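Local coordinates for Lin1909 protein (Listeria innocua, PDB 3FIJ) that is of uncharacterised function but binds manganese and probably belongs to the class I glutamine amidotransferase-like hydrolases that cleave gamma-glutamyl amide bonds, at residues A[64-69]-A[112-117]. Residues are numbered along the deposited sequence; the frame is centred on the assembly and turned at random.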
ATOM      1  N   GLY A  64      24.981  32.991   9.644  1.00 23.87           N
ATOM      2  CA  GLY A  64      25.661  31.760   9.279  1.00 22.77           C
ATOM      3  C   GLY A  64      24.812  30.966   8.305  1.00 23.10           C
ATOM      4  O   GLY A  64      23.581  31.080   8.319  1.00 23.46           O
ATOM      5  N   LEU A  65      25.463  30.160   7.467  1.00 21.97           N
ATOM      6  CA  LEU A  65      24.776  29.350   6.455  1.00 19.29           C
ATOM      7  C   LEU A  65      24.939  27.833   6.646  1.00 18.80           C
ATOM      8  O   LEU A  65      26.058  27.316   6.674  1.00 18.23           O
ATOM      9  CB  LEU A  65      25.287  29.741   5.065  1.00 19.83           C
ATOM     10  CG  LEU A  65      24.848  28.894   3.867  1.00 18.88           C
ATOM     11  CD1 LEU A  65      23.338  29.024   3.659  1.00 18.19           C
ATOM     12  CD2 LEU A  65      25.611  29.343   2.634  1.00 15.93           C
ATOM     13  N   LEU A  66      23.817  27.128   6.770  1.00 16.41           N
ATOM     14  CA  LEU A  66      23.829  25.677   6.940  1.00 14.96           C
ATOM     15  C   LEU A  66      23.225  24.985   5.703  1.00 15.92           C
ATOM     16  O   LEU A  66      22.028  25.119   5.424  1.00 15.48           O
ATOM     17  CB  LEU A  66      23.033  25.289   8.194  1.00 12.86           C
ATOM     18  CG  LEU A  66      22.859  23.784   8.469  1.00 14.34           C
ATOM     19  CD1 LEU A  66      24.220  23.118   8.657  1.00 14.58           C
ATOM     20  CD2 LEU A  66      22.008  23.586   9.717  1.00 13.97           C
ATOM     21  N   LEU A  67      24.054  24.257   4.959  1.00 15.46           N
ATOM     22  CA  LEU A  67      23.588  23.546   3.768  1.00 15.67           C
ATOM     23  C   LEU A  67      23.201  22.123   4.148  1.00 15.91           C
ATOM     24  O   LEU A  67      23.995  21.385   4.744  1.00 16.90           O
ATOM     25  CB  LEU A  67      24.677  23.537   2.693  1.00 17.99           C
ATOM     26  CG  LEU A  67      24.895  24.888   2.006  1.00 19.87           C
ATOM     27  CD1 LEU A  67      26.157  24.873   1.160  1.00 21.99           C
ATOM     28  CD2 LEU A  67      23.679  25.188   1.137  1.00 22.06           C
ATOM     29  N   THR A  68      21.979  21.743   3.793  1.00 15.37           N
ATOM     30  CA  THR A  68      21.441  20.436   4.129  1.00 13.99           C
ATOM     31  C   THR A  68      21.544  19.370   3.052  1.00 13.86           C
ATOM     32  O   THR A  68      21.967  19.626   1.920  1.00 11.76           O
ATOM     33  CB  THR A  68      19.960  20.547   4.521  1.00 15.52           C
ATOM     34  OG1 THR A  68      19.204  20.988   3.386  1.00 13.57           O
ATOM     35  CG2 THR A  68      19.778  21.549   5.664  1.00 14.85           C
ATOM     36  N   GLY A  69      21.132  18.163   3.432  1.00 15.35           N
ATOM     37  CA  GLY A  69      21.156  17.035   2.528  1.00 14.92           C
ATOM     38  C   GLY A  69      20.081  17.197   1.477  1.00 16.73           C
ATOM     39  O   GLY A  69      19.400  18.222   1.413  1.00 15.39           O
ATOM     40  N   PHE A 112      28.486  25.777   7.125  1.00 14.79           N
ATOM     41  CA  PHE A 112      28.529  24.386   7.571  1.00 13.86           C
ATOM     42  C   PHE A 112      27.685  23.608   6.551  1.00 13.35           C
ATOM     43  O   PHE A 112      26.495  23.883   6.361  1.00 12.80           O
ATOM     44  CB  PHE A 112      27.962  24.256   9.006  1.00 13.64           C
ATOM     45  CG  PHE A 112      28.022  22.845   9.582  1.00 11.51           C
ATOM     46  CD1 PHE A 112      29.033  21.956   9.213  1.00 10.85           C
ATOM     47  CD2 PHE A 112      27.064  22.416  10.498  1.00  9.72           C
ATOM     48  CE1 PHE A 112      29.089  20.649   9.749  1.00  7.68           C
ATOM     49  CE2 PHE A 112      27.115  21.117  11.038  1.00  9.76           C
ATOM     50  CZ  PHE A 112      28.131  20.234  10.658  1.00  6.22           C
ATOM     51  N   ALA A 113      28.312  22.650   5.880  1.00 13.47           N
ATOM     52  CA  ALA A 113      27.622  21.856   4.872  1.00 13.44           C
ATOM     53  C   ALA A 113      27.522  20.386   5.273  1.00 12.85           C
ATOM     54  O   ALA A 113      28.484  19.794   5.766  1.00 11.87           O
ATOM     55  CB  ALA A 113      28.343  21.983   3.542  1.00 15.22           C
ATOM     56  N   ILE A 114      26.351  19.801   5.040  1.00 11.80           N
ATOM     57  CA  ILE A 114      26.102  18.410   5.379  1.00 10.82           C
ATOM     58  C   ILE A 114      25.673  17.558   4.173  1.00 12.34           C
ATOM     59  O   ILE A 114      24.812  17.966   3.384  1.00 12.32           O
ATOM     60  CB  ILE A 114      25.022  18.327   6.499  1.00  9.04           C
ATOM     61  CG1 ILE A 114      25.626  18.801   7.832  1.00 11.95           C
ATOM     62  CG2 ILE A 114      24.477  16.909   6.609  1.00  6.78           C
ATOM     63  CD1 ILE A 114      24.621  18.933   8.979  1.00 12.93           C
ATOM     64  N   CYS A 115      26.276  16.374   4.051  1.00 12.49           N
ATOM     65  CA  CYS A 115      25.981  15.424   2.975  1.00 12.74           C
ATOM     66  C   CYS A 115      26.032  16.132   1.624  1.00 11.65           C
ATOM     67  O   CYS A 115      27.082  16.597   1.204  1.00 12.52           O
ATOM     68  CB  CYS A 115      24.595  14.793   3.193  1.00 11.89           C
ATOM     69  SG  CYS A 115      24.320  13.267   2.262  1.00 14.27           S
ATOM     70  N   ARG A 116      24.897  16.198   0.947  1.00 12.63           N
ATOM     71  CA  ARG A 116      24.791  16.882  -0.337  1.00 14.96           C
ATOM     72  C   ARG A 116      25.495  18.241  -0.266  1.00 16.30           C
ATOM     73  O   ARG A 116      26.246  18.628  -1.170  1.00 16.31           O
ATOM     74  CB  ARG A 116      23.316  17.089  -0.668  1.00 15.29           C
ATOM     75  CG  ARG A 116      23.063  18.192  -1.663  1.00 17.78           C
ATOM     76  CD  ARG A 116      21.624  18.665  -1.591  1.00 18.26           C
ATOM     77  NE  ARG A 116      21.503  19.958  -2.246  1.00 21.99           N
ATOM     78  CZ  ARG A 116      21.482  20.126  -3.561  1.00 19.54           C
ATOM     79  NH1 ARG A 116      21.558  19.072  -4.361  1.00 16.73           N
ATOM     80  NH2 ARG A 116      21.424  21.351  -4.069  1.00 20.13           N
ATOM     81  N   GLY A 117      25.250  18.951   0.829  1.00 15.47           N
ATOM     82  CA  GLY A 117      25.843  20.259   1.037  1.00 15.77           C
ATOM     83  C   GLY A 117      27.336  20.361   0.789  1.00 15.36           C
ATOM     84  O   GLY A 117      27.785  21.285   0.113  1.00 17.09           O
TER
HETATM   85  O   HOH W   1      23.008  21.268   0.126  1.00  8.30           O
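Leu-66 and Phe-112 stand side by side on one face of the mixed central sheet, on neighbouring strands that run parallel, and point the same way. Leu-66, whose chi1 of 176° sets CG opposite its own N, brings CD1 to 3.5 Å from CD2 of the Phe-112 ring, which it meets obliquely. Ile-114 sends CG1 over one face of that ring, offset toward the rim, and helix 227-241 packs on all three side chains, a place for large apolar residues. On the other face, Leu-67 lays CB 4.1 Å from CB of Ala-113, a small residue, and 3.9 Å from CA of Gly-117, where a side chain would run into Leu-67 O. Backbone bonds knit the strands: Phe-112 N to Leu-65 O, nearly straight at 170°, Leu-67 N to Phe-112 O, and Ile-114 N to Leu-67 O. The strand, the sharp turn at Cys-115 and the helix have the form of the nucleophile elbow of class I glutamine amidotransferases; Cys-115, with phi 50° at the N-cap, is probably the nucleophile, consistent with a triad with His-218 and Glu-220. Next to it, Arg-116 runs extended past Thr-68 and Gly-69, its CD 3.7 Å from Thr-68 O. A water donates to Thr-68 O at 2.6 Å and weakly accepts from Arg-116 NE, while NH2 of the guanidinium forms salt bridges with Asp-94 and Glu-97 of helix 91-106.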